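Local coordinates for protein Xaa-Pro Dipeptidase (Alteromonas macleodii, PDB 2QS8) that probably cleaves dipeptides as a metal-dependent Xaa-Pro dipeptidase or carboxypeptidase of the amidohydrolase superfamily, with methionine and magnesium bound in this crystal, at residues Y274-E286 and V331-M344. Residues are numbered along the deposited sequence; the frame is centred on the assembly and turned at random.
Sequences YVPTISAGEFVAE and VQKHGTNWKEFVYM. With MET (methionine), chain D.
The carboxylate of E340 meets the first turn of helix 278-286, where the backbone N-H groups of I278 and S279 point out of the helix start. This is a site on the amidohydrolase TIM barrel, where helix 278-286 follows strand 274-275 and crosses helix 339-344 almost at a right angle (91°). OE1 of E340 takes the N-H of S279 (N to OE1 2.8 Å) through its syn lone pair, and the hydroxyl OG of S279, 2.7 Å away, meets it nearly along the C-O axis of E340 OE1. OE2 of E340 accepts I278 N, also syn, at 3.0 Å. Three bonds thus fix the carboxylate's rotation, and the helix N-terminus would probably stabilise its negative charge. E340 reaches there with CG anti to the backbone N (chi1 -176°) and a bend at chi2.

Beside it the Y343 ring lies obliquely against I278 CG2 and E282 CG, with E282 CG 3.5 Å from Y343 CE1, and I278 CD1 reaches on to CG of selenomethionine M344. A water bridges Y343 OH and E282 OE1.

Further along the helix, F283 packs on V331 and Q332: Q332 CA sits over one ring face, a CH-pi contact, and V331 CG1 lies 3.5 Å from F283 CD2. Q332 OE1 rests 3.1 Å from A280 CA, while Q332 NE2 is hydrogen-bonded to the carbonyl O of T327.

T277, A280 and G281 also line the methionine pocket, closing round its methyl CE, and T277 OG1 bonds to H255. V331 runs close to the magnesium site. S279 OG, which donates to E340 OE1, also accepts a bond from a second water, 2.6 Å from S279 OG, that donates to T336 O as well.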
ATOM      1  N   TYR A 274      -4.810   9.997 -32.510  1.00 32.07           N
ATOM      2  CA  TYR A 274      -4.275  11.295 -32.118  1.00 30.82           C
ATOM      3  C   TYR A 274      -5.395  12.344 -32.134  1.00 30.05           C
ATOM      4  O   TYR A 274      -6.009  12.580 -33.168  1.00 29.53           O
ATOM      5  CB  TYR A 274      -3.150  11.733 -33.068  1.00 32.38           C
ATOM      6  CG  TYR A 274      -2.583  13.119 -32.776  1.00 34.79           C
ATOM      7  CD1 TYR A 274      -2.102  13.928 -33.802  1.00 34.73           C
ATOM      8  CD2 TYR A 274      -2.511  13.607 -31.474  1.00 35.39           C
ATOM      9  CE1 TYR A 274      -1.563  15.188 -33.537  1.00 36.04           C
ATOM     10  CE2 TYR A 274      -1.975  14.860 -31.199  1.00 36.07           C
ATOM     11  CZ  TYR A 274      -1.503  15.643 -32.234  1.00 36.69           C
ATOM     12  OH  TYR A 274      -0.973  16.884 -31.961  1.00 36.57           O
ATOM     13  N   VAL A 275      -5.655  12.956 -30.980  1.00 28.36           N
ATOM     14  CA  VAL A 275      -6.678  13.995 -30.834  1.00 25.92           C
ATOM     15  C   VAL A 275      -5.882  15.276 -30.559  1.00 26.88           C
ATOM     16  O   VAL A 275      -5.526  15.570 -29.421  1.00 25.89           O
ATOM     17  CB  VAL A 275      -7.599  13.694 -29.649  1.00 24.97           C
ATOM     18  CG1 VAL A 275      -8.741  14.670 -29.615  1.00 23.96           C
ATOM     19  CG2 VAL A 275      -8.105  12.287 -29.743  1.00 22.87           C
ATOM     20  N   PRO A 276      -5.614  16.063 -31.607  1.00 27.13           N
ATOM     21  CA  PRO A 276      -4.848  17.306 -31.525  1.00 26.53           C
ATOM     22  C   PRO A 276      -5.286  18.473 -30.639  1.00 25.61           C
ATOM     23  O   PRO A 276      -4.457  19.042 -29.943  1.00 26.12           O
ATOM     24  CB  PRO A 276      -4.712  17.715 -32.988  1.00 28.38           C
ATOM     25  CG  PRO A 276      -5.987  17.241 -33.576  1.00 28.93           C
ATOM     26  CD  PRO A 276      -6.156  15.876 -32.963  1.00 26.93           C
ATOM     27  N   THR A 277      -6.562  18.828 -30.655  1.00 24.57           N
ATOM     28  CA  THR A 277      -7.041  19.980 -29.888  1.00 24.70           C
ATOM     29  C   THR A 277      -6.209  21.202 -30.261  1.00 24.69           C
ATOM     30  O   THR A 277      -5.666  21.900 -29.393  1.00 25.14           O
ATOM     31  CB  THR A 277      -6.963  19.775 -28.343  1.00 25.45           C
ATOM     32  OG1 THR A 277      -5.592  19.796 -27.901  1.00 23.71           O
ATOM     33  CG2 THR A 277      -7.642  18.467 -27.954  1.00 23.15           C
ATOM     34  N   ILE A 278      -6.098  21.450 -31.561  1.00 24.21           N
ATOM     35  CA  ILE A 278      -5.340  22.598 -32.044  1.00 25.77           C
ATOM     36  C   ILE A 278      -5.932  23.895 -31.483  1.00 27.18           C
ATOM     37  O   ILE A 278      -5.196  24.782 -31.067  1.00 27.76           O
ATOM     38  CB  ILE A 278      -5.347  22.684 -33.591  1.00 25.33           C
ATOM     39  CG1 ILE A 278      -4.789  21.395 -34.189  1.00 23.72           C
ATOM     40  CG2 ILE A 278      -4.498  23.872 -34.048  1.00 23.50           C
ATOM     41  CD1 ILE A 278      -4.936  21.306 -35.687  1.00 29.14           C
ATOM     42  N   SER A 279      -7.261  23.982 -31.466  1.00 28.15           N
ATOM     43  CA  SER A 279      -7.959  25.163 -30.961  1.00 29.67           C
ATOM     44  C   SER A 279      -7.450  25.588 -29.589  1.00 30.98           C
ATOM     45  O   SER A 279      -7.048  26.733 -29.395  1.00 31.55           O
ATOM     46  CB  SER A 279      -9.462  24.897 -30.859  1.00 30.02           C
ATOM     47  OG  SER A 279     -10.044  24.711 -32.134  1.00 33.09           O
ATOM     48  N   ALA A 280      -7.484  24.658 -28.640  1.00 32.50           N
ATOM     49  CA  ALA A 280      -7.038  24.935 -27.281  1.00 34.37           C
ATOM     50  C   ALA A 280      -5.585  25.382 -27.301  1.00 34.58           C
ATOM     51  O   ALA A 280      -5.186  26.234 -26.512  1.00 35.56           O
ATOM     52  CB  ALA A 280      -7.199  23.692 -26.402  1.00 33.51           C
ATOM     53  N   GLY A 281      -4.805  24.797 -28.203  1.00 34.53           N
ATOM     54  CA  GLY A 281      -3.406  25.159 -28.320  1.00 34.95           C
ATOM     55  C   GLY A 281      -3.277  26.626 -28.694  1.00 36.79           C
ATOM     56  O   GLY A 281      -2.580  27.389 -28.022  1.00 36.07           O
ATOM     57  N   GLU A 282      -3.966  27.017 -29.766  1.00 36.72           N
ATOM     58  CA  GLU A 282      -3.949  28.395 -30.241  1.00 36.81           C
ATOM     59  C   GLU A 282      -4.515  29.333 -29.173  1.00 36.08           C
ATOM     60  O   GLU A 282      -4.104  30.490 -29.068  1.00 35.13           O
ATOM     61  CB  GLU A 282      -4.772  28.522 -31.531  1.00 37.22           C
ATOM     62  CG  GLU A 282      -4.234  27.722 -32.706  1.00 38.71           C
ATOM     63  CD  GLU A 282      -2.885  28.224 -33.191  1.00 38.99           C
ATOM     64  OE1 GLU A 282      -2.774  29.434 -33.467  1.00 42.41           O
ATOM     65  OE2 GLU A 282      -1.943  27.414 -33.305  1.00 37.54           O
ATOM     66  N   PHE A 283      -5.457  28.823 -28.383  1.00 35.31           N
ATOM     67  CA  PHE A 283      -6.086  29.612 -27.327  1.00 34.64           C
ATOM     68  C   PHE A 283      -5.083  30.066 -26.259  1.00 33.53           C
ATOM     69  O   PHE A 283      -4.968  31.258 -25.975  1.00 32.87           O
ATOM     70  CB  PHE A 283      -7.197  28.809 -26.650  1.00 36.25           C
ATOM     71  CG  PHE A 283      -8.003  29.605 -25.665  1.00 38.21           C
ATOM     72  CD1 PHE A 283      -9.086  30.363 -26.088  1.00 39.30           C
ATOM     73  CD2 PHE A 283      -7.665  29.619 -24.318  1.00 39.01           C
ATOM     74  CE1 PHE A 283      -9.819  31.121 -25.189  1.00 39.20           C
ATOM     75  CE2 PHE A 283      -8.395  30.377 -23.410  1.00 39.50           C
ATOM     76  CZ  PHE A 283      -9.474  31.129 -23.848  1.00 40.09           C
ATOM     77  N   VAL A 284      -4.360  29.119 -25.675  1.00 33.50           N
ATOM     78  CA  VAL A 284      -3.405  29.462 -24.634  1.00 34.49           C
ATOM     79  C   VAL A 284      -2.240  30.287 -25.167  1.00 35.77           C
ATOM     80  O   VAL A 284      -1.650  31.076 -24.427  1.00 35.76           O
ATOM     81  CB  VAL A 284      -2.869  28.200 -23.889  1.00 33.24           C
ATOM     82  CG1 VAL A 284      -4.018  27.470 -23.209  1.00 32.20           C
ATOM     83  CG2 VAL A 284      -2.161  27.282 -24.846  1.00 33.89           C
ATOM     84  N   ALA A 285      -1.911  30.102 -26.446  1.00 36.99           N
ATOM     85  CA  ALA A 285      -0.844  30.896 -27.034  1.00 40.48           C
ATOM     86  C   ALA A 285      -1.195  32.377 -27.040  1.00 39.64           C
ATOM     87  O   ALA A 285      -0.502  33.194 -26.475  1.00 40.30           O
ATOM     88  CB  ALA A 285      -0.543  30.416 -28.444  1.00 42.97           C
ATOM     89  N   GLU A 286      -2.332  32.660 -27.671  1.00 40.88           N
ATOM     90  CA  GLU A 286      -2.839  34.021 -27.766  1.00 42.50           C
ATOM     91  C   GLU A 286      -2.979  34.649 -26.385  1.00 41.52           C
ATOM     92  O   GLU A 286      -2.521  35.768 -26.157  1.00 41.02           O
ATOM     93  CB  GLU A 286      -4.199  34.018 -28.468  1.00 45.61           C
ATOM     94  CG  GLU A 286      -4.803  35.398 -28.696  1.00 52.37           C
ATOM     95  CD  GLU A 286      -6.320  35.353 -28.886  1.00 56.68           C
ATOM     96  OE1 GLU A 286      -6.807  34.479 -29.643  1.00 59.22           O
ATOM     97  OE2 GLU A 286      -7.024  36.195 -28.281  1.00 58.34           O
ATOM     98  N   VAL A 331     -11.780  24.990 -22.414  1.00 23.95           N
ATOM     99  CA  VAL A 331     -10.694  25.889 -22.391  1.00 24.32           C
ATOM    100  C   VAL A 331     -11.284  27.080 -23.100  1.00 25.69           C
ATOM    101  O   VAL A 331     -11.625  28.082 -22.490  1.00 26.14           O
ATOM    102  CB  VAL A 331      -9.454  25.327 -23.137  1.00 23.84           C
ATOM    103  CG1 VAL A 331      -8.367  26.375 -23.207  1.00 24.50           C
ATOM    104  CG2 VAL A 331      -8.956  24.067 -22.442  1.00 21.89           C
ATOM    105  N   GLN A 332     -11.400  26.973 -24.423  1.00 25.57           N
ATOM    106  CA  GLN A 332     -12.084  28.010 -25.190  1.00 26.43           C
ATOM    107  C   GLN A 332     -13.567  27.819 -24.964  1.00 26.48           C
ATOM    108  O   GLN A 332     -13.980  26.797 -24.412  1.00 25.14           O
ATOM    109  CB  GLN A 332     -11.733  27.937 -26.693  1.00 27.58           C
ATOM    110  CG  GLN A 332     -12.158  26.650 -27.379  1.00 28.41           C
ATOM    111  CD  GLN A 332     -11.137  25.527 -27.223  1.00 28.36           C
ATOM    112  OE1 GLN A 332      -9.995  25.779 -26.829  1.00 29.92           O
ATOM    113  NE2 GLN A 332     -11.320  24.239 -27.474  1.00 27.84           N
ATOM    114  N   LYS A 333     -14.382  28.777 -25.386  1.00 27.30           N
ATOM    115  CA  LYS A 333     -15.830  28.679 -25.194  1.00 28.36           C
ATOM    116  C   LYS A 333     -16.449  27.460 -25.884  1.00 28.12           C
ATOM    117  O   LYS A 333     -16.003  27.049 -26.956  1.00 27.68           O
ATOM    118  CB  LYS A 333     -16.516  29.937 -25.722  1.00 29.72           C
ATOM    119  CG  LYS A 333     -16.255  31.215 -24.939  1.00 34.13           C
ATOM    120  CD  LYS A 333     -17.252  31.364 -23.801  1.00 37.96           C
ATOM    121  CE  LYS A 333     -17.691  32.814 -23.614  1.00 39.29           C
ATOM    122  NZ  LYS A 333     -16.543  33.737 -23.408  1.00 40.56           N
ATOM    123  N   HIS A 334     -17.481  26.892 -25.263  1.00 27.52           N
ATOM    124  CA  HIS A 334     -18.184  25.745 -25.827  1.00 26.69           C
ATOM    125  C   HIS A 334     -19.032  26.280 -26.963  1.00 27.21           C
ATOM    126  O   HIS A 334     -19.584  27.380 -26.861  1.00 27.11           O
ATOM    127  CB  HIS A 334     -19.091  25.087 -24.777  1.00 25.50           C
ATOM    128  CG  HIS A 334     -18.351  24.315 -23.730  1.00 24.92           C
ATOM    129  ND1 HIS A 334     -17.835  23.057 -23.962  1.00 22.13           N
ATOM    130  CD2 HIS A 334     -17.986  24.647 -22.469  1.00 22.51           C
ATOM    131  CE1 HIS A 334     -17.180  22.653 -22.888  1.00 22.05           C
ATOM    132  NE2 HIS A 334     -17.257  23.597 -21.969  1.00 22.16           N
ATOM    133  N   GLY A 335     -19.143  25.516 -28.043  1.00 27.36           N
ATOM    134  CA  GLY A 335     -19.929  25.970 -29.174  1.00 26.59           C
ATOM    135  C   GLY A 335     -19.074  26.503 -30.313  1.00 26.54           C
ATOM    136  O   GLY A 335     -19.566  26.748 -31.416  1.00 28.04           O
ATOM    137  N   THR A 336     -17.789  26.691 -30.057  1.00 26.24           N
ATOM    138  CA  THR A 336     -16.884  27.178 -31.090  1.00 27.30           C
ATOM    139  C   THR A 336     -16.079  25.992 -31.635  1.00 26.66           C
ATOM    140  O   THR A 336     -15.043  26.158 -32.285  1.00 26.11           O
ATOM    141  CB  THR A 336     -15.918  28.243 -30.518  1.00 28.50           C
ATOM    142  OG1 THR A 336     -15.079  27.645 -29.517  1.00 27.27           O
ATOM    143  CG2 THR A 336     -16.723  29.405 -29.908  1.00 26.50           C
ATOM    144  N   ASN A 337     -16.579  24.794 -31.357  1.00 27.60           N
ATOM    145  CA  ASN A 337     -15.924  23.558 -31.773  1.00 28.04           C
ATOM    146  C   ASN A 337     -15.551  23.550 -33.258  1.00 28.81           C
ATOM    147  O   ASN A 337     -14.487  23.050 -33.634  1.00 28.45           O
ATOM    148  CB  ASN A 337     -16.830  22.365 -31.467  1.00 26.19           C
ATOM    149  CG  ASN A 337     -17.342  22.368 -30.028  1.00 25.93           C
ATOM    150  OD1 ASN A 337     -16.949  21.527 -29.211  1.00 26.11           O
ATOM    151  ND2 ASN A 337     -18.222  23.314 -29.714  1.00 23.17           N
ATOM    152  N   TRP A 338     -16.417  24.122 -34.090  1.00 29.64           N
ATOM    153  CA  TRP A 338     -16.188  24.153 -35.537  1.00 31.73           C
ATOM    154  C   TRP A 338     -14.835  24.718 -35.977  1.00 31.94           C
ATOM    155  O   TRP A 338     -14.281  24.277 -36.994  1.00 31.59           O
ATOM    156  CB  TRP A 338     -17.304  24.929 -36.235  1.00 32.68           C
ATOM    157  CG  TRP A 338     -17.365  26.373 -35.839  1.00 35.66           C
ATOM    158  CD1 TRP A 338     -18.047  26.910 -34.789  1.00 36.44           C
ATOM    159  CD2 TRP A 338     -16.688  27.463 -36.475  1.00 35.47           C
ATOM    160  NE1 TRP A 338     -17.843  28.267 -34.729  1.00 36.92           N
ATOM    161  CE2 TRP A 338     -17.015  28.635 -35.756  1.00 37.12           C
ATOM    162  CE3 TRP A 338     -15.846  27.566 -37.589  1.00 36.17           C
ATOM    163  CZ2 TRP A 338     -16.517  29.894 -36.106  1.00 37.10           C
ATOM    164  CZ3 TRP A 338     -15.351  28.817 -37.940  1.00 37.39           C
ATOM    165  CH2 TRP A 338     -15.693  29.967 -37.200  1.00 37.59           C
ATOM    166  N   LYS A 339     -14.306  25.684 -35.224  1.00 30.76           N
ATOM    167  CA  LYS A 339     -13.025  26.303 -35.557  1.00 30.08           C
ATOM    168  C   LYS A 339     -11.904  25.278 -35.708  1.00 30.36           C
ATOM    169  O   LYS A 339     -10.943  25.507 -36.449  1.00 28.45           O
ATOM    170  CB  LYS A 339     -12.635  27.329 -34.493  1.00 33.32           C
ATOM    171  CG  LYS A 339     -13.626  28.462 -34.358  1.00 34.29           C
ATOM    172  CD  LYS A 339     -13.169  29.466 -33.317  1.00 36.12           C
ATOM    173  CE  LYS A 339     -14.192  30.571 -33.122  1.00 36.12           C
ATOM    174  NZ  LYS A 339     -13.685  31.584 -32.156  1.00 37.33           N
ATOM    175  N   GLU A 340     -12.030  24.155 -35.000  1.00 27.58           N
ATOM    176  CA  GLU A 340     -11.040  23.088 -35.067  1.00 26.50           C
ATOM    177  C   GLU A 340     -10.869  22.587 -36.512  1.00 27.11           C
ATOM    178  O   GLU A 340      -9.761  22.235 -36.927  1.00 26.91           O
ATOM    179  CB  GLU A 340     -11.462  21.933 -34.150  1.00 25.31           C
ATOM    180  CG  GLU A 340     -10.473  20.771 -34.022  1.00 24.82           C
ATOM    181  CD  GLU A 340      -9.178  21.139 -33.300  1.00 26.53           C
ATOM    182  OE1 GLU A 340      -9.105  22.236 -32.702  1.00 28.34           O
ATOM    183  OE2 GLU A 340      -8.230  20.318 -33.329  1.00 24.61           O
ATOM    184  N   PHE A 341     -11.967  22.547 -37.265  1.00 26.54           N
ATOM    185  CA  PHE A 341     -11.941  22.112 -38.660  1.00 28.09           C
ATOM    186  C   PHE A 341     -11.061  23.053 -39.474  1.00 29.40           C
ATOM    187  O   PHE A 341     -10.188  22.616 -40.225  1.00 30.96           O
ATOM    188  CB  PHE A 341     -13.347  22.116 -39.270  1.00 26.84           C
ATOM    189  CG  PHE A 341     -14.227  20.999 -38.796  1.00 27.66           C
ATOM    190  CD1 PHE A 341     -13.851  19.674 -38.965  1.00 27.12           C
ATOM    191  CD2 PHE A 341     -15.437  21.276 -38.173  1.00 27.67           C
ATOM    192  CE1 PHE A 341     -14.668  18.649 -38.512  1.00 29.18           C
ATOM    193  CE2 PHE A 341     -16.259  20.258 -37.718  1.00 29.26           C
ATOM    194  CZ  PHE A 341     -15.876  18.944 -37.886  1.00 28.90           C
ATOM    195  N   VAL A 342     -11.298  24.351 -39.318  1.00 28.73           N
ATOM    196  CA  VAL A 342     -10.530  25.345 -40.047  1.00 27.45           C
ATOM    197  C   VAL A 342      -9.039  25.233 -39.728  1.00 29.74           C
ATOM    198  O   VAL A 342      -8.194  25.437 -40.603  1.00 31.03           O
ATOM    199  CB  VAL A 342     -11.018  26.762 -39.714  1.00 26.61           C
ATOM    200  CG1 VAL A 342     -10.304  27.777 -40.608  1.00 24.89           C
ATOM    201  CG2 VAL A 342     -12.529  26.838 -39.873  1.00 25.02           C
ATOM    202  N   TYR A 343      -8.722  24.907 -38.477  1.00 28.59           N
ATOM    203  CA  TYR A 343      -7.331  24.765 -38.062  1.00 28.20           C
ATOM    204  C   TYR A 343      -6.701  23.525 -38.677  1.00 27.57           C
ATOM    205  O   TYR A 343      -5.543  23.551 -39.086  1.00 25.83           O
ATOM    206  CB  TYR A 343      -7.224  24.700 -36.531  1.00 29.86           C
ATOM    207  CG  TYR A 343      -7.321  26.041 -35.835  1.00 32.29           C
ATOM    208  CD1 TYR A 343      -6.384  27.047 -36.090  1.00 31.30           C
ATOM    209  CD2 TYR A 343      -8.311  26.290 -34.882  1.00 32.22           C
ATOM    210  CE1 TYR A 343      -6.425  28.255 -35.417  1.00 32.36           C
ATOM    211  CE2 TYR A 343      -8.363  27.506 -34.196  1.00 33.85           C
ATOM    212  CZ  TYR A 343      -7.414  28.479 -34.471  1.00 34.67           C
ATOM    213  OH  TYR A 343      -7.436  29.675 -33.791  1.00 36.93           O
HETATM  214  N   MSE A 344      -7.465  22.442 -38.748  1.00 27.09           N
HETATM  215  CA  MSE A 344      -6.968  21.202 -39.313  1.00 27.93           C
HETATM  216  C   MSE A 344      -6.653  21.358 -40.784  1.00 28.83           C
HETATM  217  O   MSE A 344      -5.661  20.818 -41.277  1.00 28.52           O
HETATM  218  CB  MSE A 344      -7.998  20.101 -39.111  1.00 25.41           C
HETATM  219  CG  MSE A 344      -8.198  19.800 -37.655  1.00 23.24           C
HETATM  220 SE   MSE A 344      -9.531  18.424 -37.448  1.00 26.79          SE
HETATM  221  CE  MSE A 344      -8.413  16.818 -37.404  1.00 16.48           C
TER
HETATM  222  N   MET D 600      -5.838  21.445 -21.217  1.00 39.57           N
HETATM  223  CA  MET D 600      -4.467  21.332 -21.797  1.00 38.07           C
HETATM  224  C   MET D 600      -3.386  21.616 -20.758  1.00 36.81           C
HETATM  225  O   MET D 600      -2.247  21.146 -20.958  1.00 35.27           O
HETATM  226  CB  MET D 600      -4.315  22.312 -22.958  1.00 41.37           C
HETATM  227  CG  MET D 600      -2.980  22.217 -23.645  1.00 44.20           C
HETATM  228  SD  MET D 600      -2.948  23.207 -25.098  1.00 50.81           S
HETATM  229  CE  MET D 600      -4.062  22.282 -26.117  1.00 47.95           C
HETATM  230  OXT MET D 600      -3.692  22.312 -19.765  1.00 34.66           O
HETATM  231  O   HOH W   1     -12.443  25.408 -31.476  1.00 27.65           O
HETATM  232  O   HOH W   2      -4.823  31.194 -34.196  1.00 42.91           O